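Local coordinates for probable thiosulfate sulfurtransferase (Thermus thermophilus, PDB 2EG4), which probably transfers sulfur from thiosulfate to an acceptor such as cyanide, as rhodaneses do, and binds a zinc ion, at residues E5-V10 and P63-D68. Numbering follows the deposited sequence.
Sequences EDAVLV and PVVLYD
Val-10 and Val-65 are joined through the backbone, Val-10 N donating to Val-65 O at 2.9 Å with an N-H...O angle of 166°. Three more such bonds (Val-8 N to Pro-63 O, Val-65 N to Val-8 O, Tyr-67 N to Val-10 O) make a parallel ladder that pairs Val-8, Leu-9 and Val-10 with Val-64, Val-65 and Leu-66. The face bearing Val-8, Val-10, Val-64 and Leu-66 is knit by methyl groups: Val-10 CG2 meets Val-64 CG1 at 3.6 Å, while Val-10 CG1, placed anti to the backbone N (chi1 174°), lies 4.0 Å from Leu-66 CD2. On the other face, Leu-9 CD2 lies alongside Val-65, 3.7 Å from its CB, and Ala-7 CB touches Val-65 CG2 at 3.8 Å. Before the ladder, the ring of Pro-63, which follows a cis peptide bond, brings CG to 3.5 Å from Glu-5 O. Strands 8-11 and 64-67 are the two central strands of the four-stranded parallel sheet of the first rhodanese-like domain, in the 2-1-3-4 order; backbone hydrogen bonds tie Leu-9 to Arg-27 on one flank and Val-64 and Leu-66 to Gln-90 on the other. Tyr-67 CG sits between its backbone N and carbonyl carbon (chi1 69°), which turns the ring back toward strand 8-11: Leu-9 CB approaches CE2 at the ring edge, 4.4 Å away, and the hydroxyl bonds to Leu-23 N. Replacing this tyrosine by an alanine would probably leave the amide of Leu-23 without this acceptor and open a gap beside Leu-9. Helix 73-84 packs on Leu-66 through Leu-75, Thr-78 and Ala-79, and beyond the strand Asp-68 OD2 forms a salt bridge with Arg-74.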
loop_
_atom_site.group_PDB
_atom_site.type_symbol
_atom_site.label_atom_id
_atom_site.label_comp_id
_atom_site.label_asym_id
_atom_site.label_seq_id
_atom_site.Cartn_x
_atom_site.Cartn_y
_atom_site.Cartn_z
ATOM N N GLU A 5 7.333 -18.797 9.987
ATOM C CA GLU A 5 6.526 -19.892 10.521
ATOM C C GLU A 5 5.067 -19.581 10.819
ATOM O O GLU A 5 4.730 -18.486 11.281
ATOM C CB GLU A 5 7.157 -20.439 11.807
ATOM C CG GLU A 5 8.578 -20.867 11.628
ATOM C CD GLU A 5 8.720 -21.849 10.477
ATOM O OE1 GLU A 5 8.103 -22.931 10.558
ATOM O OE2 GLU A 5 9.440 -21.513 9.507
ATOM N N ASP A 6 4.216 -20.567 10.552
ATOM C CA ASP A 6 2.777 -20.504 10.826
ATOM C C ASP A 6 2.116 -19.260 10.282
ATOM O O ASP A 6 1.299 -18.624 10.961
ATOM C CB ASP A 6 2.524 -20.561 12.333
ATOM C CG ASP A 6 3.259 -21.702 13.002
ATOM O OD1 ASP A 6 3.015 -22.871 12.625
ATOM O OD2 ASP A 6 4.082 -21.423 13.906
ATOM N N ALA A 7 2.455 -18.914 9.052
ATOM C CA ALA A 7 1.885 -17.723 8.461
ATOM C C ALA A 7 0.490 -17.944 7.937
ATOM O O ALA A 7 0.083 -19.071 7.628
ATOM C CB ALA A 7 2.782 -17.230 7.342
ATOM N N VAL A 8 -0.274 -16.856 7.878
ATOM C CA VAL A 8 -1.587 -16.926 7.275
ATOM C C VAL A 8 -1.264 -16.343 5.911
ATOM O O VAL A 8 -0.591 -15.308 5.803
ATOM C CB VAL A 8 -2.631 -16.042 7.979
ATOM C CG1 VAL A 8 -3.912 -16.000 7.144
ATOM C CG2 VAL A 8 -2.954 -16.631 9.358
ATOM N N LEU A 9 -1.725 -17.022 4.874
ATOM C CA LEU A 9 -1.472 -16.576 3.513
ATOM C C LEU A 9 -2.650 -15.765 2.972
ATOM O O LEU A 9 -3.801 -16.122 3.176
ATOM C CB LEU A 9 -1.255 -17.806 2.627
ATOM C CG LEU A 9 -0.034 -18.632 3.016
ATOM C CD1 LEU A 9 -0.071 -20.005 2.329
ATOM C CD2 LEU A 9 1.205 -17.875 2.648
ATOM N N VAL A 10 -2.335 -14.664 2.285
ATOM C CA VAL A 10 -3.337 -13.791 1.667
ATOM C C VAL A 10 -2.959 -13.623 0.194
ATOM O O VAL A 10 -1.869 -13.186 -0.127
ATOM C CB VAL A 10 -3.384 -12.413 2.364
ATOM C CG1 VAL A 10 -4.328 -11.450 1.607
ATOM C CG2 VAL A 10 -3.857 -12.628 3.810
ATOM N N PRO A 63 2.408 -14.056 11.570
ATOM C CA PRO A 63 2.807 -13.242 10.421
ATOM C C PRO A 63 1.885 -13.525 9.246
ATOM O O PRO A 63 1.297 -14.606 9.148
ATOM C CB PRO A 63 4.224 -13.728 10.148
ATOM C CG PRO A 63 4.070 -15.207 10.375
ATOM C CD PRO A 63 3.226 -15.282 11.649
ATOM N N VAL A 64 1.738 -12.542 8.367
ATOM C CA VAL A 64 0.904 -12.715 7.186
ATOM C C VAL A 64 1.799 -12.610 5.962
ATOM O O VAL A 64 2.642 -11.716 5.856
ATOM C CB VAL A 64 -0.216 -11.631 7.085
ATOM C CG1 VAL A 64 -0.971 -11.765 5.727
ATOM C CG2 VAL A 64 -1.193 -11.806 8.238
ATOM N N VAL A 65 1.639 -13.553 5.040
ATOM C CA VAL A 65 2.418 -13.522 3.813
ATOM C C VAL A 65 1.440 -13.245 2.682
ATOM O O VAL A 65 0.527 -14.030 2.451
ATOM C CB VAL A 65 3.127 -14.875 3.523
ATOM C CG1 VAL A 65 3.774 -14.830 2.143
ATOM C CG2 VAL A 65 4.227 -15.118 4.570
ATOM N N LEU A 66 1.621 -12.115 2.002
ATOM C CA LEU A 66 0.724 -11.786 0.894
ATOM C C LEU A 66 1.410 -12.115 -0.430
ATOM O O LEU A 66 2.593 -11.817 -0.612
ATOM C CB LEU A 66 0.345 -10.303 0.905
ATOM C CG LEU A 66 -0.404 -9.793 2.150
ATOM C CD1 LEU A 66 0.608 -9.215 3.157
ATOM C CD2 LEU A 66 -1.415 -8.712 1.738
ATOM N N TYR A 67 0.679 -12.709 -1.368
ATOM C CA TYR A 67 1.304 -13.037 -2.638
ATOM C C TYR A 67 0.451 -12.631 -3.844
ATOM O O TYR A 67 -0.771 -12.537 -3.758
ATOM C CB TYR A 67 1.642 -14.547 -2.700
ATOM C CG TYR A 67 0.444 -15.478 -2.771
ATOM C CD1 TYR A 67 -0.136 -15.825 -4.000
ATOM C CD2 TYR A 67 -0.107 -16.024 -1.607
ATOM C CE1 TYR A 67 -1.239 -16.692 -4.065
ATOM C CE2 TYR A 67 -1.205 -16.903 -1.658
ATOM C CZ TYR A 67 -1.765 -17.227 -2.890
ATOM O OH TYR A 67 -2.840 -18.091 -2.942
ATOM N N ASP A 68 1.123 -12.377 -4.961
ATOM C CA ASP A 68 0.480 -11.978 -6.207
ATOM C C ASP A 68 1.520 -12.294 -7.289
ATOM O O ASP A 68 2.655 -12.698 -6.990
ATOM C CB ASP A 68 0.144 -10.477 -6.172
ATOM C CG ASP A 68 -0.944 -10.082 -7.163
ATOM O OD1 ASP A 68 -1.115 -10.756 -8.205
ATOM O OD2 ASP A 68 -1.619 -9.062 -6.888
#